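Local coordinates for Lmo2445 protein (Listeria monocytogenes EGD-e, PDB 5HZL) that is of unknown function but, as a secreted internalin-like leucine-rich-repeat protein that binds calcium, may serve in recognising a binding partner, at residues F136-F141 with A155-Y160; V148-E153 with M167-L172; I161-W166 with I185-F190. One frame throughout, in Å; residues are numbered along the deposited sequence.

Contact 1 of 3, residues F136-F141 with A155-Y160; sequences FNIPKF and AGLSGY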
loop_
_atom_site.group_PDB
_atom_site.type_symbol
_atom_site.label_atom_id
_atom_site.label_comp_id
_atom_site.label_asym_id
_atom_site.label_seq_id
_atom_site.Cartn_x
_atom_site.Cartn_y
_atom_site.Cartn_z
ATOM N N PHE A 136 4.756 -2.739 -6.744
ATOM C CA PHE A 136 5.392 -1.443 -7.061
ATOM C C PHE A 136 4.436 -0.259 -7.250
ATOM O O PHE A 136 4.900 0.867 -7.464
ATOM C CB PHE A 136 6.318 -1.574 -8.270
ATOM C CG PHE A 136 7.464 -2.518 -8.042
ATOM C CD1 PHE A 136 8.532 -2.139 -7.235
ATOM C CD2 PHE A 136 7.489 -3.769 -8.638
ATOM C CE1 PHE A 136 9.596 -3.001 -7.015
ATOM C CE2 PHE A 136 8.553 -4.635 -8.426
ATOM C CZ PHE A 136 9.607 -4.254 -7.612
ATOM N N ASN A 137 3.127 -0.494 -7.145
ATOM C CA ASN A 137 2.128 0.568 -7.304
ATOM C C ASN A 137 1.900 1.390 -6.035
ATOM O O ASN A 137 0.858 1.290 -5.390
ATOM C CB ASN A 137 0.807 -0.039 -7.768
ATOM C CG ASN A 137 0.922 -0.728 -9.097
ATOM O OD1 ASN A 137 1.581 -0.245 -10.002
ATOM N ND2 ASN A 137 0.258 -1.847 -9.229
ATOM N N ILE A 138 2.881 2.216 -5.698
ATOM C CA ILE A 138 2.807 3.075 -4.525
ATOM C C ILE A 138 1.809 4.208 -4.813
ATOM O O ILE A 138 1.991 4.932 -5.787
ATOM C CB ILE A 138 4.168 3.748 -4.240
ATOM C CG1 ILE A 138 5.337 2.748 -4.289
ATOM C CG2 ILE A 138 4.120 4.530 -2.930
ATOM C CD1 ILE A 138 5.243 1.606 -3.315
ATOM N N PRO A 139 0.745 4.357 -3.987
ATOM C CA PRO A 139 -0.195 5.438 -4.243
ATOM C C PRO A 139 0.280 6.792 -3.694
ATOM O O PRO A 139 0.910 6.844 -2.644
ATOM C CB PRO A 139 -1.461 4.972 -3.516
ATOM C CG PRO A 139 -0.975 4.144 -2.388
ATOM C CD PRO A 139 0.275 3.479 -2.890
ATOM N N LYS A 140 -0.037 7.867 -4.419
ATOM C CA LYS A 140 0.307 9.248 -4.042
ATOM C C LYS A 140 -0.854 10.013 -3.385
ATOM O O LYS A 140 -0.650 11.083 -2.818
ATOM C CB LYS A 140 0.803 10.026 -5.269
ATOM C CG LYS A 140 2.127 9.533 -5.838
ATOM C CD LYS A 140 2.503 10.236 -7.155
ATOM C CE LYS A 140 2.779 11.743 -7.064
ATOM N NZ LYS A 140 3.948 12.053 -6.185
ATOM N N PHE A 141 -2.062 9.468 -3.475
ATOM C CA PHE A 141 -3.269 10.077 -2.894
ATOM C C PHE A 141 -3.615 11.464 -3.465
ATOM O O PHE A 141 -3.983 12.377 -2.716
ATOM C CB PHE A 141 -3.182 10.108 -1.361
ATOM C CG PHE A 141 -2.877 8.777 -0.761
ATOM C CD1 PHE A 141 -3.886 7.836 -0.574
ATOM C CD2 PHE A 141 -1.581 8.448 -0.397
ATOM C CE1 PHE A 141 -3.610 6.593 -0.032
ATOM C CE2 PHE A 141 -1.294 7.208 0.149
ATOM C CZ PHE A 141 -2.312 6.277 0.334
ATOM N N ALA A 155 1.232 -4.185 3.439
ATOM C CA ALA A 155 0.470 -4.090 2.188
ATOM C C ALA A 155 1.262 -4.374 0.902
ATOM O O ALA A 155 0.823 -3.984 -0.184
ATOM C CB ALA A 155 -0.145 -2.688 2.105
ATOM N N GLY A 156 2.417 -5.019 1.013
ATOM C CA GLY A 156 3.248 -5.317 -0.161
ATOM C C GLY A 156 3.917 -4.145 -0.881
ATOM O O GLY A 156 4.387 -4.323 -2.015
ATOM N N LEU A 157 3.977 -2.960 -0.252
ATOM C CA LEU A 157 4.609 -1.792 -0.910
ATOM C C LEU A 157 6.050 -2.142 -1.187
ATOM O O LEU A 157 6.775 -2.548 -0.286
ATOM C CB LEU A 157 4.518 -0.541 -0.067
ATOM C CG LEU A 157 3.116 0.016 0.167
ATOM C CD1 LEU A 157 3.137 1.029 1.306
ATOM C CD2 LEU A 157 2.564 0.638 -1.103
ATOM N N SER A 158 6.458 -1.972 -2.435
ATOM C CA SER A 158 7.773 -2.382 -2.846
ATOM C C SER A 158 8.555 -1.381 -3.656
ATOM O O SER A 158 7.993 -0.480 -4.292
ATOM C CB SER A 158 7.596 -3.623 -3.728
ATOM O OG SER A 158 6.797 -4.610 -3.091
ATOM N N GLY A 159 9.869 -1.586 -3.638
ATOM C CA GLY A 159 10.796 -0.774 -4.397
ATOM C C GLY A 159 11.200 0.519 -3.748
ATOM O O GLY A 159 11.152 0.666 -2.529
ATOM N N TYR A 160 11.607 1.450 -4.598
ATOM C CA TYR A 160 12.055 2.755 -4.187
ATOM C C TYR A 160 10.930 3.790 -4.159
ATOM O O TYR A 160 10.073 3.785 -5.030
ATOM C CB TYR A 160 13.137 3.227 -5.187
ATOM C CG TYR A 160 13.716 4.601 -4.902
ATOM C CD1 TYR A 160 14.827 4.754 -4.075
ATOM C CD2 TYR A 160 13.153 5.740 -5.457
ATOM C CE1 TYR A 160 15.355 6.005 -3.800
ATOM C CE2 TYR A 160 13.675 6.995 -5.193
ATOM C CZ TYR A 160 14.772 7.122 -4.364
ATOM O OH TYR A 160 15.275 8.367 -4.116
#

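Contact 2 of 3, residues V148-E153 with M167-L172; sequences VSINME and MNMPNL. With CA (calcium ion), chain E.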
loop_
_atom_site.group_PDB
_atom_site.type_symbol
_atom_site.label_atom_id
_atom_site.label_comp_id
_atom_site.label_asym_id
_atom_site.label_seq_id
_atom_site.Cartn_x
_atom_site.Cartn_y
_atom_site.Cartn_z
ATOM N N VAL A 148 -5.998 12.547 7.118
ATOM C CA VAL A 148 -5.428 12.705 8.453
ATOM C C VAL A 148 -4.633 11.466 8.835
ATOM O O VAL A 148 -3.584 11.586 9.460
ATOM C CB VAL A 148 -6.515 12.988 9.516
ATOM C CG1 VAL A 148 -5.920 13.029 10.929
ATOM C CG2 VAL A 148 -7.226 14.290 9.177
ATOM N N SER A 149 -5.126 10.288 8.473
ATOM C CA SER A 149 -4.424 9.048 8.801
ATOM C C SER A 149 -4.513 8.003 7.698
ATOM O O SER A 149 -5.586 7.722 7.180
ATOM C CB SER A 149 -4.945 8.454 10.105
ATOM O OG SER A 149 -6.289 8.101 9.970
ATOM N N ILE A 150 -3.348 7.439 7.384
ATOM C CA ILE A 150 -3.138 6.417 6.372
ATOM C C ILE A 150 -2.496 5.189 6.990
ATOM O O ILE A 150 -1.463 5.281 7.654
ATOM C CB ILE A 150 -2.166 6.933 5.297
ATOM C CG1 ILE A 150 -2.816 8.092 4.524
ATOM C CG2 ILE A 150 -1.749 5.814 4.343
ATOM C CD1 ILE A 150 -1.886 8.763 3.534
ATOM N N ASN A 151 -3.100 4.035 6.752
ATOM C CA ASN A 151 -2.554 2.791 7.247
ATOM C C ASN A 151 -2.291 1.881 6.052
ATOM O O ASN A 151 -3.230 1.533 5.333
ATOM C CB ASN A 151 -3.519 2.165 8.239
ATOM C CG ASN A 151 -3.006 0.876 8.849
ATOM O OD1 ASN A 151 -1.911 0.407 8.578
ATOM N ND2 ASN A 151 -3.818 0.295 9.679
HETATM N N MSE A 152 -1.013 1.536 5.844
HETATM C CA MSE A 152 -0.586 0.636 4.763
HETATM C C MSE A 152 0.373 -0.387 5.338
HETATM O O MSE A 152 1.370 -0.775 4.722
HETATM C CB MSE A 152 -0.040 1.419 3.571
HETATM C CG MSE A 152 -1.181 1.845 2.657
HETATM SE SE MSE A 152 -0.517 2.742 1.027
HETATM C CE MSE A 152 0.548 4.179 1.853
ATOM N N GLU A 153 0.046 -0.859 6.534
ATOM C CA GLU A 153 0.857 -1.865 7.193
ATOM C C GLU A 153 0.757 -3.175 6.460
ATOM O O GLU A 153 -0.335 -3.604 6.120
ATOM C CB GLU A 153 0.363 -2.108 8.624
ATOM C CG GLU A 153 1.155 -3.157 9.416
ATOM C CD GLU A 153 0.664 -3.329 10.837
ATOM O OE1 GLU A 153 -0.453 -2.915 11.132
ATOM O OE2 GLU A 153 1.372 -3.889 11.684
HETATM N N MSE A 167 3.827 14.889 0.713
HETATM C CA MSE A 167 4.055 16.234 1.245
HETATM C C MSE A 167 2.989 17.180 0.768
HETATM O O MSE A 167 3.110 18.397 0.904
HETATM C CB MSE A 167 5.419 16.693 0.773
HETATM C CG MSE A 167 6.512 15.894 1.463
HETATM SE SE MSE A 167 6.544 16.367 3.372
HETATM C CE MSE A 167 7.400 18.143 3.261
ATOM N N ASN A 168 1.925 16.606 0.221
ATOM C CA ASN A 168 0.780 17.335 -0.304
ATOM C C ASN A 168 -0.470 17.233 0.617
ATOM O O ASN A 168 -1.562 17.614 0.197
ATOM C CB ASN A 168 0.450 16.756 -1.702
ATOM C CG ASN A 168 0.115 15.239 -1.672
ATOM O OD1 ASN A 168 0.641 14.478 -0.839
ATOM N ND2 ASN A 168 -0.755 14.800 -2.593
HETATM N N MSE A 169 -0.307 16.727 1.852
HETATM C CA MSE A 169 -1.420 16.529 2.808
HETATM C C MSE A 169 -1.152 17.252 4.108
HETATM O O MSE A 169 -0.636 16.656 5.053
HETATM C CB MSE A 169 -1.539 15.023 3.024
HETATM C CG MSE A 169 -2.207 14.362 1.814
HETATM SE SE MSE A 169 -2.166 12.396 1.947
HETATM C CE MSE A 169 -0.326 12.173 1.273
ATOM N N PRO A 170 -1.531 18.532 4.187
ATOM C CA PRO A 170 -1.234 19.339 5.387
ATOM C C PRO A 170 -1.785 18.899 6.743
ATOM O O PRO A 170 -1.311 19.399 7.765
ATOM C CB PRO A 170 -1.762 20.738 5.016
ATOM C CG PRO A 170 -2.783 20.509 3.973
ATOM C CD PRO A 170 -2.336 19.301 3.212
ATOM N N ASN A 171 -2.757 17.992 6.771
ATOM C CA ASN A 171 -3.326 17.540 8.053
ATOM C C ASN A 171 -2.964 16.125 8.442
ATOM O O ASN A 171 -3.357 15.675 9.517
ATOM C CB ASN A 171 -4.841 17.751 8.045
ATOM C CG ASN A 171 -5.207 19.217 7.952
ATOM O OD1 ASN A 171 -4.536 20.073 8.534
ATOM N ND2 ASN A 171 -6.270 19.517 7.234
ATOM N N LEU A 172 -2.197 15.450 7.582
ATOM C CA LEU A 172 -1.760 14.082 7.820
ATOM C C LEU A 172 -1.060 14.046 9.168
ATOM O O LEU A 172 -0.118 14.813 9.400
ATOM C CB LEU A 172 -0.818 13.624 6.700
ATOM C CG LEU A 172 -0.309 12.179 6.721
ATOM C CD1 LEU A 172 -1.454 11.183 6.702
ATOM C CD2 LEU A 172 0.613 11.949 5.537
HETATM CA CA CA E . -0.223 -3.429 13.854
#

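Contact 3 of 3, residues I161-W166 with I185-F190; sequences IAEDIW and IPEDIF. With CA (calcium ion), chain D.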
loop_
_atom_site.group_PDB
_atom_site.type_symbol
_atom_site.label_atom_id
_atom_site.label_comp_id
_atom_site.label_asym_id
_atom_site.label_seq_id
_atom_site.Cartn_x
_atom_site.Cartn_y
_atom_site.Cartn_z
ATOM N N ILE A 161 10.947 4.664 -3.152
ATOM C CA ILE A 161 9.989 5.772 -3.065
ATOM C C ILE A 161 10.760 7.056 -2.794
ATOM O O ILE A 161 11.726 7.067 -2.028
ATOM C CB ILE A 161 8.847 5.573 -2.061
ATOM C CG1 ILE A 161 9.331 5.469 -0.620
ATOM C CG2 ILE A 161 8.061 4.327 -2.435
ATOM C CD1 ILE A 161 8.165 5.342 0.335
ATOM N N ALA A 162 10.312 8.128 -3.435
ATOM C CA ALA A 162 10.955 9.420 -3.335
ATOM C C ALA A 162 10.942 10.020 -1.932
ATOM O O ALA A 162 10.050 9.751 -1.134
ATOM C CB ALA A 162 10.326 10.380 -4.333
ATOM N N GLU A 163 11.967 10.821 -1.646
ATOM C CA GLU A 163 12.087 11.505 -0.371
ATOM C C GLU A 163 10.908 12.455 -0.172
ATOM O O GLU A 163 10.415 12.584 0.939
ATOM C CB GLU A 163 13.424 12.289 -0.252
ATOM C CG GLU A 163 14.691 11.427 -0.212
ATOM C CD GLU A 163 15.996 12.212 0.049
ATOM O OE1 GLU A 163 17.057 11.568 0.250
ATOM O OE2 GLU A 163 15.996 13.468 0.073
ATOM N N ASP A 164 10.448 13.072 -1.261
ATOM C CA ASP A 164 9.347 14.064 -1.221
ATOM C C ASP A 164 7.868 13.607 -1.380
ATOM O O ASP A 164 6.972 14.465 -1.420
ATOM C CB ASP A 164 9.663 15.268 -2.161
ATOM C CG ASP A 164 9.848 14.881 -3.638
ATOM O OD1 ASP A 164 9.598 13.723 -4.023
ATOM O OD2 ASP A 164 10.250 15.765 -4.426
ATOM N N ILE A 165 7.577 12.306 -1.439
ATOM C CA ILE A 165 6.161 11.937 -1.561
ATOM C C ILE A 165 5.424 12.166 -0.242
ATOM O O ILE A 165 6.023 12.194 0.841
ATOM C CB ILE A 165 5.875 10.496 -2.060
ATOM C CG1 ILE A 165 6.219 9.423 -1.023
ATOM C CG2 ILE A 165 6.571 10.236 -3.397
ATOM C CD1 ILE A 165 5.751 8.054 -1.473
ATOM N N TRP A 166 4.114 12.316 -0.382
ATOM C CA TRP A 166 3.185 12.540 0.705
ATOM C C TRP A 166 3.402 13.871 1.463
ATOM O O TRP A 166 3.155 13.977 2.674
ATOM C CB TRP A 166 3.108 11.307 1.627
ATOM C CG TRP A 166 2.814 10.001 0.889
ATOM C CD1 TRP A 166 1.892 9.812 -0.107
ATOM C CD2 TRP A 166 3.364 8.705 1.169
ATOM N NE1 TRP A 166 1.887 8.501 -0.508
ATOM C CE2 TRP A 166 2.770 7.795 0.266
ATOM C CE3 TRP A 166 4.316 8.226 2.079
ATOM C CZ2 TRP A 166 3.099 6.433 0.250
ATOM C CZ3 TRP A 166 4.641 6.877 2.060
ATOM C CH2 TRP A 166 4.032 5.996 1.147
ATOM N N ILE A 185 13.448 5.312 2.146
ATOM C CA ILE A 185 12.642 5.953 3.159
ATOM C C ILE A 185 12.026 7.261 2.643
ATOM O O ILE A 185 12.711 8.040 1.964
ATOM C CB ILE A 185 13.504 6.306 4.401
ATOM C CG1 ILE A 185 14.171 5.051 4.977
ATOM C CG2 ILE A 185 12.679 7.005 5.493
ATOM C CD1 ILE A 185 15.025 5.307 6.210
ATOM N N PRO A 186 10.729 7.504 2.950
ATOM C CA PRO A 186 10.116 8.787 2.597
ATOM C C PRO A 186 10.599 9.790 3.661
ATOM O O PRO A 186 9.896 10.074 4.623
ATOM C CB PRO A 186 8.620 8.508 2.701
ATOM C CG PRO A 186 8.508 7.396 3.673
ATOM C CD PRO A 186 9.748 6.574 3.539
ATOM N N GLU A 187 11.813 10.299 3.477
ATOM C CA GLU A 187 12.425 11.213 4.443
ATOM C C GLU A 187 11.685 12.484 4.810
ATOM O O GLU A 187 11.493 12.753 5.991
ATOM C CB GLU A 187 13.842 11.601 4.016
ATOM C CG GLU A 187 14.826 10.455 4.077
ATOM C CD GLU A 187 16.254 10.907 3.875
ATOM O OE1 GLU A 187 17.148 10.210 4.395
ATOM O OE2 GLU A 187 16.488 11.962 3.228
ATOM N N ASP A 188 11.291 13.266 3.810
ATOM C CA ASP A 188 10.619 14.540 4.075
ATOM C C ASP A 188 9.497 14.470 5.103
ATOM O O ASP A 188 9.523 15.209 6.093
ATOM C CB ASP A 188 10.070 15.181 2.792
ATOM C CG ASP A 188 11.157 15.632 1.825
ATOM O OD1 ASP A 188 12.322 15.205 1.935
ATOM O OD2 ASP A 188 10.818 16.434 0.933
ATOM N N ILE A 189 8.540 13.569 4.876
ATOM C CA ILE A 189 7.387 13.436 5.764
ATOM C C ILE A 189 7.777 13.032 7.194
ATOM O O ILE A 189 7.204 13.573 8.146
ATOM C CB ILE A 189 6.291 12.513 5.162
ATOM C CG1 ILE A 189 4.947 12.695 5.879
ATOM C CG2 ILE A 189 6.735 11.059 5.128
ATOM C CD1 ILE A 189 4.371 14.096 5.767
ATOM N N PHE A 190 8.739 12.118 7.363
ATOM C CA PHE A 190 9.152 11.745 8.721
ATOM C C PHE A 190 9.925 12.853 9.435
ATOM O O PHE A 190 9.818 12.989 10.651
ATOM C CB PHE A 190 9.960 10.447 8.779
ATOM C CG PHE A 190 9.201 9.225 8.356
ATOM C CD1 PHE A 190 7.936 8.952 8.871
ATOM C CD2 PHE A 190 9.786 8.291 7.535
ATOM C CE1 PHE A 190 7.240 7.815 8.498
ATOM C CE2 PHE A 190 9.097 7.142 7.170
ATOM C CZ PHE A 190 7.820 6.902 7.651
HETATM CA CA CA D . 18.673 12.478 2.000
HETATM O O HOH W 1 8.305 12.129 2.630
#

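Contact 1 of 3, residues F136-F141 with A155-Y160
I138 and L157 meet at the inner end of this contact, where two successive turns of the leucine-rich-repeat solenoid lie against each other. The segments run askew, and no hydrogen bond joins them directly, so the fit is made by side-chain packing and carbon-to-carbonyl contacts. The buried half is apolar: I138 CD1 reaches L157 CD2 at 3.6 Å, the two side chains crossing obliquely. P139 adds its CD, 4.1 Å from the same L157 CD2, and runs across the leucine at about a right angle. One leucine methyl therefore serves two residues of the other turn. L157 is buried and carries on inward to L182 of strand 181-182. The isoleucine methyl, I138 CD1, also lies 3.6 Å from S158 O.

The outer half faces solvent, and F136 makes most of it. With CG anti to its carbonyl carbon (chi1 -62°), the phenyl ring swings out alongside strand 158-159. S158 CB sits over one face as a CH-pi contact, 4.2 Å from the ring centroid and 26° off the normal. G159 comes in at the rim instead, its CA near the ring plane and 3.6 Å from F136 CE1. F136 CD1 is close to S158 O as well, at 3.4 Å. A backbone hydrogen bond between S158 and G135 also ties the strand to the preceding turn.

S158 also belongs, with H181, A205 and T206, to a pocket holding a glycol ether, probably from the crystallisation liquor. Its hydroxyl turns back on its own segment: S158 OG donates to G156 O at 2.7 Å, from 41° out of the carbonyl plane.

Contact 2 of 3, residues V148-E153 with M167-L172
I150 fills the apolar part of this contact, its CD1 lying 4.0 Å from L172 CD1 and equally 4.0 Å from the selenium of M169 (selenomethionine SE). It crosses each partner at about a right angle. L172 gets there by setting CG anti to its backbone N (chi1 -177°), which carries CD1 back from a CB that starts off the other way. F141 packs on the same I150 CD1, and V127 of strand 126-128 also touches the isoleucine.

Backbone contacts follow. V148 O lies 3.5 Å from L172 CA in a CA-H...O contact, and L172 CD1 sits 3.5 Å from that same oxygen. V148 also hydrogen-bonds through its backbone to D173 and S174, at the start of the next strand of the parallel leucine-rich-repeat sheet; I150 and L172 are inward-facing residues of that solenoid. The approach to this strand is a type I turn from M169 to L172, closed by L172 N to M169 O.

Polar groups act at the other end of the strand. N151 OD1 accepts from E153 N at 3.1 Å, forming an Asx turn. E153 grips a calcium ion with both carboxylate oxygens, OE1 at 2.8 Å and OE2 at 2.7 Å, while N178 ND2 hydrogen-bonds to OE2.

Contact 3 of 3, residues I161-W166 with I185-F190
W166 presents its indole to P186, whose CG comes in obliquely, 4.2 Å from W166 CZ3. One indole face is covered from within its own segment by I165 CD1, centred over the ring, and NE1 hydrogen-bonds to P139 O of the preceding turn. The ring of F141 also meets the indole, their planes at about 50°. The remaining flat groups are carboxylates: E163 and E187 lie side by side, pointing the same way with planes 34° apart, and share a calcium ion. E163 OE1 binds it at 2.5 Å and E187 OE2 at 2.6 Å, so the metal offsets charges that would otherwise be expected to repel. Both chains are extended beyond CG, which carries the oxygens out to the ion. D230, a calcium-binding residue of this protein though not bound to the ion here, brings a further carboxylate close to E187 OE1.

P186 is the N-cap of helix 187-191 and also packs on I161 CD1. E163 O reaches over this helix end and is held twice: D188 N donates to it at 3.1 Å, bent to 142° at the hydrogen, and a water donates at 2.7 Å. That water also donates to I165 O and accepts from I189 N at 2.7 Å, so it bridges a second amide of the first helical turn to two carbonyls of the loop.

Around this, I189 and W166 rest on L175 of strand 174-176. On the C-terminal side, I185 packs on F224 of helix 223-227, while E163 and E187 both touch Q227 of that helix.

How the contacts relate
From the N terminus, the chain enters contact 1 in the loop after strand 126-128, runs through strand 149-151, and closes it at strand 158-159. Contact 2 has by then opened at 148-153, between the two segments of contact 1, so the two cross. It closes at 167-172, just before strand 174-176. Contact 3 opens after contact 1 has closed, but its first segment, 161-166, lies inside contact 2, so these cross too, and it closes at helix 187-191. P139, F141, M152 and W166 meet between them in a common core. Together they tie consecutive solenoid turns and carry the packing on toward helix 223-227.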